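Long-range contacts in iron-regulated outer membrane protein (Neisseria meningitidis, PDB 4B7O), which carries iron across the meningococcal outer membrane as a TonB-dependent transporter and probably takes up siderophores: residues I587-Y592 and S612-Y617; A537-I542 and F558-K563; G113-D118 and P629-Q634. All coordinates share one frame; numbering follows the deposited sequence.

Overall arrangement
Contacts 1 and 2 are antiparallel hairpin pairings in the barrel wall, their centres 9 Å apart, adjoining because strands 578-600 and 551-567 are neighbours: I587 O to I562 N and N589 O to Q560 N are probable hydrogen bonds. Each has a buried inner row (I587, N589 and F616; A537, N539, E541 and Q560) and a more exposed outer row. Contact 3 is wholly buried and joins plug to barrel through two loops. Where contacts 1 and 2 have reciprocal strand pairs, contact 3 has just two backbone bonds across it, G113 N to F631 O and N115 N to E630 O, with donors above the carbonyl planes. Contacts 1 and 3 touch; 2 and 3 do not.

Contact 1: residues I587-Y592 and S612-Y617; sequences IKNHGY and SKPRFY
Strands 587-592 and 615-617 run antiparallel, their axes 5.0 Å apart at closest approach and 159° between their directions, with K588 and R615 forming a hydrogen-bonded pair. They belong to a beta hairpin, strands 578-600 and 603-618, in the barrel wall of this TonB-dependent transporter. K588 N gives its hydrogen to R615 O (3.0 Å), and R615 N returns one to K588 O (2.9 Å). Beyond this pair the regular pattern lapses at K613 and P614. K613 N gives only a weak bond to H590 O and turns mainly to the N589 side chain: CG stands anti to the backbone N (chi1 -164°), which carries OD1 across to accept from K613 N at 3.1 Å, though the bond is bent at the hydrogen. OD1 also lies near P614 N, which has no hydrogen to share. N589 ND2 is held by the carbonyl of R110 in the plug, so both amide ends are engaged. On the outer row the K613 chain runs alongside the H590 ring, K613 CD 3.4 Å from H590 NE2. K588 sends its amine to T561 on the next strand, while its CB approaches the Y617 ring obliquely. On the inner row M112 of the plug touches I587, N589, P614 and F616. I587 CG1 sits over the F616 ring face in a CH-pi contact, 3.7 Å from the centroid and 19° off the normal.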
loop_
_atom_site.group_PDB
_atom_site.type_symbol
_atom_site.label_atom_id
_atom_site.label_comp_id
_atom_site.label_asym_id
_atom_site.label_seq_id
_atom_site.Cartn_x
_atom_site.Cartn_y
_atom_site.Cartn_z
ATOM N N ILE A 587 5.149 16.564 -11.430
ATOM C CA ILE A 587 5.075 15.191 -11.924
ATOM C C ILE A 587 3.966 15.104 -13.006
ATOM O O ILE A 587 2.886 15.641 -12.840
ATOM C CB ILE A 587 4.783 14.218 -10.737
ATOM C CG1 ILE A 587 5.942 14.174 -9.731
ATOM C CG2 ILE A 587 4.538 12.798 -11.190
ATOM C CD1 ILE A 587 5.486 13.942 -8.292
ATOM N N LYS A 588 4.272 14.466 -14.127
ATOM C CA LYS A 588 3.248 14.031 -15.095
ATOM C C LYS A 588 3.190 12.537 -15.257
ATOM O O LYS A 588 4.213 11.846 -15.241
ATOM C CB LYS A 588 3.442 14.706 -16.438
ATOM C CG LYS A 588 2.775 16.080 -16.421
ATOM C CD LYS A 588 3.139 16.905 -17.615
ATOM C CE LYS A 588 2.650 18.327 -17.420
ATOM N NZ LYS A 588 1.162 18.334 -17.453
ATOM N N ASN A 589 1.977 12.028 -15.376
ATOM C CA ASN A 589 1.786 10.621 -15.656
ATOM C C ASN A 589 0.583 10.366 -16.553
ATOM O O ASN A 589 -0.451 11.003 -16.383
ATOM C CB ASN A 589 1.580 9.895 -14.354
ATOM C CG ASN A 589 1.759 8.389 -14.487
ATOM O OD1 ASN A 589 2.380 7.904 -15.437
ATOM N ND2 ASN A 589 1.209 7.647 -13.535
ATOM N N HIS A 590 0.675 9.412 -17.465
ATOM C CA HIS A 590 -0.501 9.046 -18.248
ATOM C C HIS A 590 -0.454 7.628 -18.656
ATOM O O HIS A 590 0.560 6.977 -18.529
ATOM C CB HIS A 590 -0.607 9.935 -19.457
ATOM C CG HIS A 590 0.517 9.776 -20.462
ATOM N ND1 HIS A 590 0.470 8.864 -21.467
ATOM C CD2 HIS A 590 1.656 10.565 -20.703
ATOM C CE1 HIS A 590 1.555 9.017 -22.278
ATOM N NE2 HIS A 590 2.286 10.050 -21.796
ATOM N N GLY A 591 -1.534 7.096 -19.157
ATOM C CA GLY A 591 -1.494 5.655 -19.454
ATOM C C GLY A 591 -2.837 5.030 -19.485
ATOM O O GLY A 591 -3.865 5.742 -19.462
ATOM N N TYR A 592 -2.862 3.696 -19.541
ATOM C CA TYR A 592 -4.139 3.025 -19.684
ATOM C C TYR A 592 -4.077 1.657 -19.082
ATOM O O TYR A 592 -2.976 1.135 -18.813
ATOM C CB TYR A 592 -4.483 2.895 -21.201
ATOM C CG TYR A 592 -3.451 2.102 -21.951
ATOM C CD1 TYR A 592 -3.475 0.695 -21.909
ATOM C CD2 TYR A 592 -2.419 2.727 -22.636
ATOM C CE1 TYR A 592 -2.531 -0.075 -22.555
ATOM C CE2 TYR A 592 -1.468 1.958 -23.332
ATOM C CZ TYR A 592 -1.539 0.564 -23.253
ATOM O OH TYR A 592 -0.611 -0.191 -23.883
ATOM N N SER A 612 1.998 2.681 -18.110
ATOM C CA SER A 612 1.963 4.006 -17.589
ATOM C C SER A 612 3.322 4.671 -17.859
ATOM O O SER A 612 4.236 4.015 -18.347
ATOM C CB SER A 612 1.567 3.979 -16.109
ATOM O OG SER A 612 2.573 3.417 -15.294
ATOM N N LYS A 613 3.422 5.986 -17.650
ATOM C CA LYS A 613 4.626 6.744 -18.014
ATOM C C LYS A 613 4.962 7.854 -17.010
ATOM O O LYS A 613 4.876 8.998 -17.350
ATOM C CB LYS A 613 4.433 7.343 -19.386
ATOM C CG LYS A 613 5.692 7.676 -20.120
ATOM C CD LYS A 613 5.361 8.759 -21.130
ATOM C CE LYS A 613 6.088 8.558 -22.456
ATOM N NZ LYS A 613 7.387 9.262 -22.362
ATOM N N PRO A 614 5.352 7.497 -15.766
ATOM C CA PRO A 614 5.557 8.465 -14.710
ATOM C C PRO A 614 6.844 9.218 -14.916
ATOM O O PRO A 614 7.870 8.614 -15.128
ATOM C CB PRO A 614 5.630 7.621 -13.461
ATOM C CG PRO A 614 6.150 6.320 -13.940
ATOM C CD PRO A 614 5.597 6.133 -15.313
ATOM N N ARG A 615 6.745 10.539 -14.958
ATOM C CA ARG A 615 7.863 11.393 -15.354
ATOM C C ARG A 615 7.979 12.520 -14.357
ATOM O O ARG A 615 6.985 13.175 -14.062
ATOM C CB ARG A 615 7.653 11.919 -16.762
ATOM C CG ARG A 615 8.053 10.893 -17.782
ATOM C CD ARG A 615 9.343 10.163 -17.415
ATOM N NE ARG A 615 9.704 9.256 -18.505
ATOM C CZ ARG A 615 9.254 7.998 -18.645
ATOM N NH1 ARG A 615 8.458 7.472 -17.742
ATOM N NH2 ARG A 615 9.604 7.265 -19.693
ATOM N N PHE A 616 9.172 12.693 -13.785
ATOM C CA PHE A 616 9.402 13.687 -12.702
ATOM C C PHE A 616 10.258 14.823 -13.255
ATOM O O PHE A 616 11.367 14.557 -13.728
ATOM C CB PHE A 616 10.098 13.004 -11.530
ATOM C CG PHE A 616 9.187 12.157 -10.689
ATOM C CD1 PHE A 616 8.520 11.051 -11.230
ATOM C CD2 PHE A 616 9.032 12.433 -9.328
ATOM C CE1 PHE A 616 7.670 10.273 -10.458
ATOM C CE2 PHE A 616 8.180 11.658 -8.528
ATOM C CZ PHE A 616 7.500 10.575 -9.099
ATOM N N TYR A 617 9.729 16.053 -13.252
ATOM C CA TYR A 617 10.421 17.214 -13.886
ATOM C C TYR A 617 10.986 18.151 -12.853
ATOM O O TYR A 617 10.242 18.617 -11.960
ATOM C CB TYR A 617 9.456 18.055 -14.711
ATOM C CG TYR A 617 8.922 17.366 -15.905
ATOM C CD1 TYR A 617 7.861 16.453 -15.783
ATOM C CD2 TYR A 617 9.466 17.595 -17.153
ATOM C CE1 TYR A 617 7.363 15.798 -16.884
ATOM C CE2 TYR A 617 8.971 16.942 -18.277
ATOM C CZ TYR A 617 7.915 16.053 -18.129
ATOM O OH TYR A 617 7.389 15.383 -19.183
#

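Contact 2: residues A537-I542 and F558-K563; sequences ARNTEI and FWQTIK
The indole of W559 receives the carbonyl oxygen of T540 at its edge, in the ring plane, CE3 lying 3.2 Å from T540 O; I542 CG1 comes to the same rim near CZ3. Its chi1 (-65°) places CG anti to the carbonyl carbon, and chi2 turns the CE3-CZ3 side toward T540 and I542. W559 stands on the outer face; N539, E541, F558 and Q560 are on the inner face toward the plug, with the hairpin backbone between. N539 OD1 lies against the Q560 chain, 3.3 Å from Q560 CG. The E541 carboxylate and F558 ring are turned 41° apart, yet it is F558 CB that meets E541, 3.8 Å from its CB. N539 ND2 gives a hydrogen to E541 OE2 at 2.7 Å; the oxygen lies in the amide plane and accepts on its anti lone pair. This bond, with salt bridges to K66 and R110 of the plug, would be expected to keep the buried carboxylate ionised. The backbones pair as a regular antiparallel beta hairpin, 174° between strand directions. R538 with T561 and T540 with W559 are its hydrogen-bonded pairs, R538 N lying 2.7 Å from T561 O. The hairpin is part of the barrel wall: strand 498-509 bonds to 537-542 through A507, N505 and S503, and strand 578-600 flanks 558-563, with H590 against W559 and I587 against I562.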
loop_
_atom_site.group_PDB
_atom_site.type_symbol
_atom_site.label_atom_id
_atom_site.label_comp_id
_atom_site.label_asym_id
_atom_site.label_seq_id
_atom_site.Cartn_x
_atom_site.Cartn_y
_atom_site.Cartn_z
ATOM N N ALA A 537 -2.333 17.526 -7.095
ATOM C CA ALA A 537 -2.528 16.671 -8.258
ATOM C C ALA A 537 -3.793 17.133 -8.970
ATOM O O ALA A 537 -4.801 17.491 -8.313
ATOM C CB ALA A 537 -2.691 15.212 -7.826
ATOM N N ARG A 538 -3.737 17.115 -10.296
ATOM C CA ARG A 538 -4.969 17.179 -11.078
ATOM C C ARG A 538 -5.079 15.901 -11.893
ATOM O O ARG A 538 -4.231 15.654 -12.710
ATOM C CB ARG A 538 -4.963 18.407 -11.996
ATOM C CG ARG A 538 -6.330 18.730 -12.586
ATOM C CD ARG A 538 -6.267 19.900 -13.581
ATOM N NE ARG A 538 -5.276 19.769 -14.664
ATOM C CZ ARG A 538 -5.335 20.469 -15.809
ATOM N NH1 ARG A 538 -6.352 21.305 -16.027
ATOM N NH2 ARG A 538 -4.397 20.346 -16.758
ATOM N N ASN A 539 -6.106 15.099 -11.647
ATOM C CA ASN A 539 -6.242 13.822 -12.310
ATOM C C ASN A 539 -7.469 13.792 -13.220
ATOM O O ASN A 539 -8.584 13.948 -12.782
ATOM C CB ASN A 539 -6.304 12.675 -11.263
ATOM C CG ASN A 539 -6.198 11.286 -11.876
ATOM O OD1 ASN A 539 -5.148 10.880 -12.314
ATOM N ND2 ASN A 539 -7.304 10.542 -11.892
ATOM N N THR A 540 -7.261 13.542 -14.504
ATOM C CA THR A 540 -8.410 13.353 -15.364
ATOM C C THR A 540 -8.414 12.017 -16.033
ATOM O O THR A 540 -7.401 11.556 -16.548
ATOM C CB THR A 540 -8.633 14.547 -16.308
ATOM O OG1 THR A 540 -9.054 14.093 -17.603
ATOM C CG2 THR A 540 -7.446 15.344 -16.428
ATOM N N GLU A 541 -9.536 11.336 -15.962
ATOM C CA GLU A 541 -9.631 10.052 -16.673
ATOM C C GLU A 541 -10.922 9.655 -17.362
ATOM O O GLU A 541 -11.994 10.037 -16.924
ATOM C CB GLU A 541 -9.150 8.872 -15.820
ATOM C CG GLU A 541 -9.573 8.757 -14.377
ATOM C CD GLU A 541 -8.686 7.694 -13.673
ATOM O OE1 GLU A 541 -8.719 6.483 -14.059
ATOM O OE2 GLU A 541 -7.952 8.075 -12.729
ATOM N N ILE A 542 -10.824 8.848 -18.412
ATOM C CA ILE A 542 -12.050 8.301 -18.988
ATOM C C ILE A 542 -12.086 6.796 -18.749
ATOM O O ILE A 542 -11.043 6.172 -18.613
ATOM C CB ILE A 542 -12.185 8.722 -20.454
ATOM C CG1 ILE A 542 -10.889 8.446 -21.186
ATOM C CG2 ILE A 542 -12.396 10.269 -20.556
ATOM C CD1 ILE A 542 -11.103 8.551 -22.671
ATOM N N PHE A 558 -5.770 7.644 -18.254
ATOM C CA PHE A 558 -5.674 8.667 -17.220
ATOM C C PHE A 558 -4.579 9.645 -17.538
ATOM O O PHE A 558 -3.638 9.307 -18.214
ATOM C CB PHE A 558 -5.418 8.052 -15.835
ATOM C CG PHE A 558 -4.180 7.232 -15.793
ATOM C CD1 PHE A 558 -2.950 7.846 -15.559
ATOM C CD2 PHE A 558 -4.241 5.865 -16.070
ATOM C CE1 PHE A 558 -1.778 7.101 -15.535
ATOM C CE2 PHE A 558 -3.079 5.110 -16.067
ATOM C CZ PHE A 558 -1.850 5.730 -15.803
ATOM N N TRP A 559 -4.732 10.871 -17.080
ATOM C CA TRP A 559 -3.656 11.837 -17.234
ATOM C C TRP A 559 -3.501 12.538 -15.945
ATOM O O TRP A 559 -4.507 12.947 -15.316
ATOM C CB TRP A 559 -4.036 12.870 -18.208
ATOM C CG TRP A 559 -4.232 12.389 -19.608
ATOM C CD1 TRP A 559 -3.318 12.429 -20.626
ATOM C CD2 TRP A 559 -5.457 11.841 -20.192
ATOM N NE1 TRP A 559 -3.858 11.959 -21.772
ATOM C CE2 TRP A 559 -5.155 11.607 -21.587
ATOM C CE3 TRP A 559 -6.732 11.548 -19.705
ATOM C CZ2 TRP A 559 -6.097 11.103 -22.473
ATOM C CZ3 TRP A 559 -7.687 11.039 -20.586
ATOM C CH2 TRP A 559 -7.363 10.797 -21.945
ATOM N N GLN A 560 -2.264 12.710 -15.511
ATOM C CA GLN A 560 -2.124 13.330 -14.238
ATOM C C GLN A 560 -0.992 14.262 -14.205
ATOM O O GLN A 560 0.055 14.003 -14.759
ATOM C CB GLN A 560 -2.022 12.304 -13.149
ATOM C CG GLN A 560 -2.594 12.832 -11.823
ATOM C CD GLN A 560 -1.917 12.115 -10.721
ATOM O OE1 GLN A 560 -2.503 11.824 -9.682
ATOM N NE2 GLN A 560 -0.650 11.741 -10.981
ATOM N N THR A 561 -1.249 15.400 -13.593
ATOM C CA THR A 561 -0.230 16.388 -13.318
ATOM C C THR A 561 -0.133 16.617 -11.809
ATOM O O THR A 561 -1.154 16.818 -11.109
ATOM C CB THR A 561 -0.585 17.724 -13.989
ATOM O OG1 THR A 561 -0.904 17.448 -15.331
ATOM C CG2 THR A 561 0.641 18.698 -13.996
ATOM N N ILE A 562 1.089 16.598 -11.312
ATOM C CA ILE A 562 1.298 16.957 -9.904
ATOM C C ILE A 562 2.244 18.140 -9.850
ATOM O O ILE A 562 3.404 18.085 -10.322
ATOM C CB ILE A 562 1.762 15.778 -9.058
ATOM C CG1 ILE A 562 0.727 14.671 -9.151
ATOM C CG2 ILE A 562 1.746 16.142 -7.585
ATOM C CD1 ILE A 562 1.225 13.305 -8.682
ATOM N N LYS A 563 1.718 19.233 -9.339
ATOM C CA LYS A 563 2.524 20.447 -9.138
ATOM C C LYS A 563 3.101 20.489 -7.718
ATOM O O LYS A 563 2.504 19.965 -6.751
ATOM C CB LYS A 563 1.694 21.717 -9.370
ATOM C CG LYS A 563 1.000 21.759 -10.718
ATOM C CD LYS A 563 1.297 23.064 -11.463
ATOM C CE LYS A 563 0.441 23.186 -12.720
ATOM N NZ LYS A 563 -1.004 23.417 -12.353
#

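Contact 3: residues G113-D118 and P629-Q634; sequences GQNSVD and PEFGAQ
G113 N gives its hydrogen to F631 O at 2.8 Å, and N115 N gives one to E630 O, also at 2.8 Å. Both bonds are fairly straight at the hydrogen, but neither donor follows a lone pair: G113 N stands above the F631 carbonyl plane, 65° out of it, and N115 N lies 36° out of that of E630. The 113-118 chain also folds back on itself, since S116 N and V117 N reach G113 O from opposite faces of its plane. The arrangement is an interface between the plug domain and the barrel of a TonB-dependent receptor, 113-118 coming from the plug and 629-634 from the loop joining barrel strands 603-618 and 638-647. The backbones come close at two glycines, G113 and G632, with CA atoms 4.0 Å apart. Around them N115 lies between the E630 and F631 side chains: its CB is 3.4 Å from E630 OE2, while its amide meets the F631 ring obliquely, the planes 52° apart. The E630 chain extends past N115 to plug residues, with a weak hydrogen bond to Q129 and a long, weak ion pair to R136. F631 in turn packs on F616 of the barrel wall.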
loop_
_atom_site.group_PDB
_atom_site.type_symbol
_atom_site.label_atom_id
_atom_site.label_comp_id
_atom_site.label_asym_id
_atom_site.label_seq_id
_atom_site.Cartn_x
_atom_site.Cartn_y
_atom_site.Cartn_z
ATOM N N GLY A 113 4.901 5.370 -6.658
ATOM C CA GLY A 113 5.325 4.536 -5.511
ATOM C C GLY A 113 4.642 4.899 -4.185
ATOM O O GLY A 113 3.770 5.798 -4.137
ATOM N N GLN A 114 5.069 4.259 -3.089
ATOM C CA GLN A 114 4.384 4.477 -1.792
ATOM C C GLN A 114 4.569 5.855 -1.179
ATOM O O GLN A 114 3.898 6.202 -0.212
ATOM C CB GLN A 114 4.765 3.439 -0.784
ATOM C CG GLN A 114 4.105 2.117 -1.060
ATOM C CD GLN A 114 4.849 0.956 -0.421
ATOM O OE1 GLN A 114 6.039 0.696 -0.722
ATOM N NE2 GLN A 114 4.157 0.251 0.472
ATOM N N ASN A 115 5.475 6.646 -1.726
ATOM C CA ASN A 115 5.474 8.036 -1.378
ATOM C C ASN A 115 4.116 8.713 -1.718
ATOM O O ASN A 115 3.739 9.686 -1.087
ATOM C CB ASN A 115 6.647 8.743 -2.037
ATOM C CG ASN A 115 6.544 10.249 -1.941
ATOM O OD1 ASN A 115 6.831 10.838 -0.903
ATOM N ND2 ASN A 115 6.126 10.879 -3.022
ATOM N N SER A 116 3.349 8.182 -2.654
ATOM C CA SER A 116 2.046 8.815 -2.939
ATOM C C SER A 116 0.896 7.845 -2.796
ATOM O O SER A 116 -0.259 8.279 -2.751
ATOM C CB SER A 116 1.972 9.433 -4.351
ATOM O OG SER A 116 3.150 9.196 -5.114
ATOM N N VAL A 117 1.165 6.536 -2.809
ATOM C CA VAL A 117 0.022 5.625 -2.654
ATOM C C VAL A 117 -0.059 5.031 -1.273
ATOM O O VAL A 117 0.887 4.475 -0.788
ATOM C CB VAL A 117 -0.129 4.649 -3.828
ATOM C CG1 VAL A 117 1.114 4.615 -4.686
ATOM C CG2 VAL A 117 -0.662 3.253 -3.460
ATOM N N ASP A 118 -1.195 5.209 -0.616
ATOM C CA ASP A 118 -1.365 4.729 0.746
ATOM C C ASP A 118 -1.812 3.299 0.728
ATOM O O ASP A 118 -2.216 2.804 -0.314
ATOM C CB ASP A 118 -2.362 5.603 1.474
ATOM C CG ASP A 118 -1.862 7.045 1.610
ATOM O OD1 ASP A 118 -0.632 7.272 1.849
ATOM O OD2 ASP A 118 -2.681 7.953 1.418
ATOM N N PRO A 629 12.577 4.264 -5.607
ATOM C CA PRO A 629 11.352 3.493 -5.923
ATOM C C PRO A 629 10.122 3.952 -5.139
ATOM O O PRO A 629 8.996 3.708 -5.566
ATOM C CB PRO A 629 11.707 2.038 -5.524
ATOM C CG PRO A 629 13.078 2.067 -4.879
ATOM C CD PRO A 629 13.723 3.361 -5.337
ATOM N N GLU A 630 10.358 4.533 -3.972
ATOM C CA GLU A 630 9.351 5.190 -3.156
ATOM C C GLU A 630 8.458 6.144 -4.019
ATOM O O GLU A 630 7.245 6.167 -3.868
ATOM C CB GLU A 630 10.106 5.999 -2.097
ATOM C CG GLU A 630 9.252 6.557 -0.976
ATOM C CD GLU A 630 9.920 7.730 -0.269
ATOM O OE1 GLU A 630 11.195 7.759 -0.182
ATOM O OE2 GLU A 630 9.155 8.637 0.196
ATOM N N PHE A 631 9.100 6.938 -4.885
ATOM C CA PHE A 631 8.408 7.846 -5.810
ATOM C C PHE A 631 7.763 7.112 -6.968
ATOM O O PHE A 631 6.678 7.460 -7.405
ATOM C CB PHE A 631 9.354 8.948 -6.299
ATOM C CG PHE A 631 9.896 9.751 -5.163
ATOM C CD1 PHE A 631 9.075 10.693 -4.541
ATOM C CD2 PHE A 631 11.178 9.472 -4.619
ATOM C CE1 PHE A 631 9.520 11.399 -3.465
ATOM C CE2 PHE A 631 11.638 10.166 -3.501
ATOM C CZ PHE A 631 10.793 11.128 -2.924
ATOM N N GLY A 632 8.448 6.114 -7.481
ATOM C CA GLY A 632 7.834 5.291 -8.485
ATOM C C GLY A 632 8.908 4.717 -9.335
ATOM O O GLY A 632 10.089 4.925 -9.033
ATOM N N ALA A 633 8.479 3.986 -10.369
ATOM C CA ALA A 633 9.351 3.389 -11.371
ATOM C C ALA A 633 8.621 3.415 -12.715
ATOM O O ALA A 633 7.367 3.321 -12.751
ATOM C CB ALA A 633 9.654 1.943 -11.006
ATOM N N GLN A 634 9.398 3.543 -13.799
ATOM C CA GLN A 634 8.922 3.163 -15.150
ATOM C C GLN A 634 8.836 1.625 -15.390
ATOM O O GLN A 634 9.825 0.986 -15.785
ATOM C CB GLN A 634 9.829 3.769 -16.230
ATOM C CG GLN A 634 9.366 3.497 -17.682
ATOM C CD GLN A 634 7.970 4.068 -17.955
ATOM O OE1 GLN A 634 6.931 3.347 -17.890
ATOM N NE2 GLN A 634 7.927 5.367 -18.223
HETATM O O HOH W 1 5.431 8.716 -5.710
#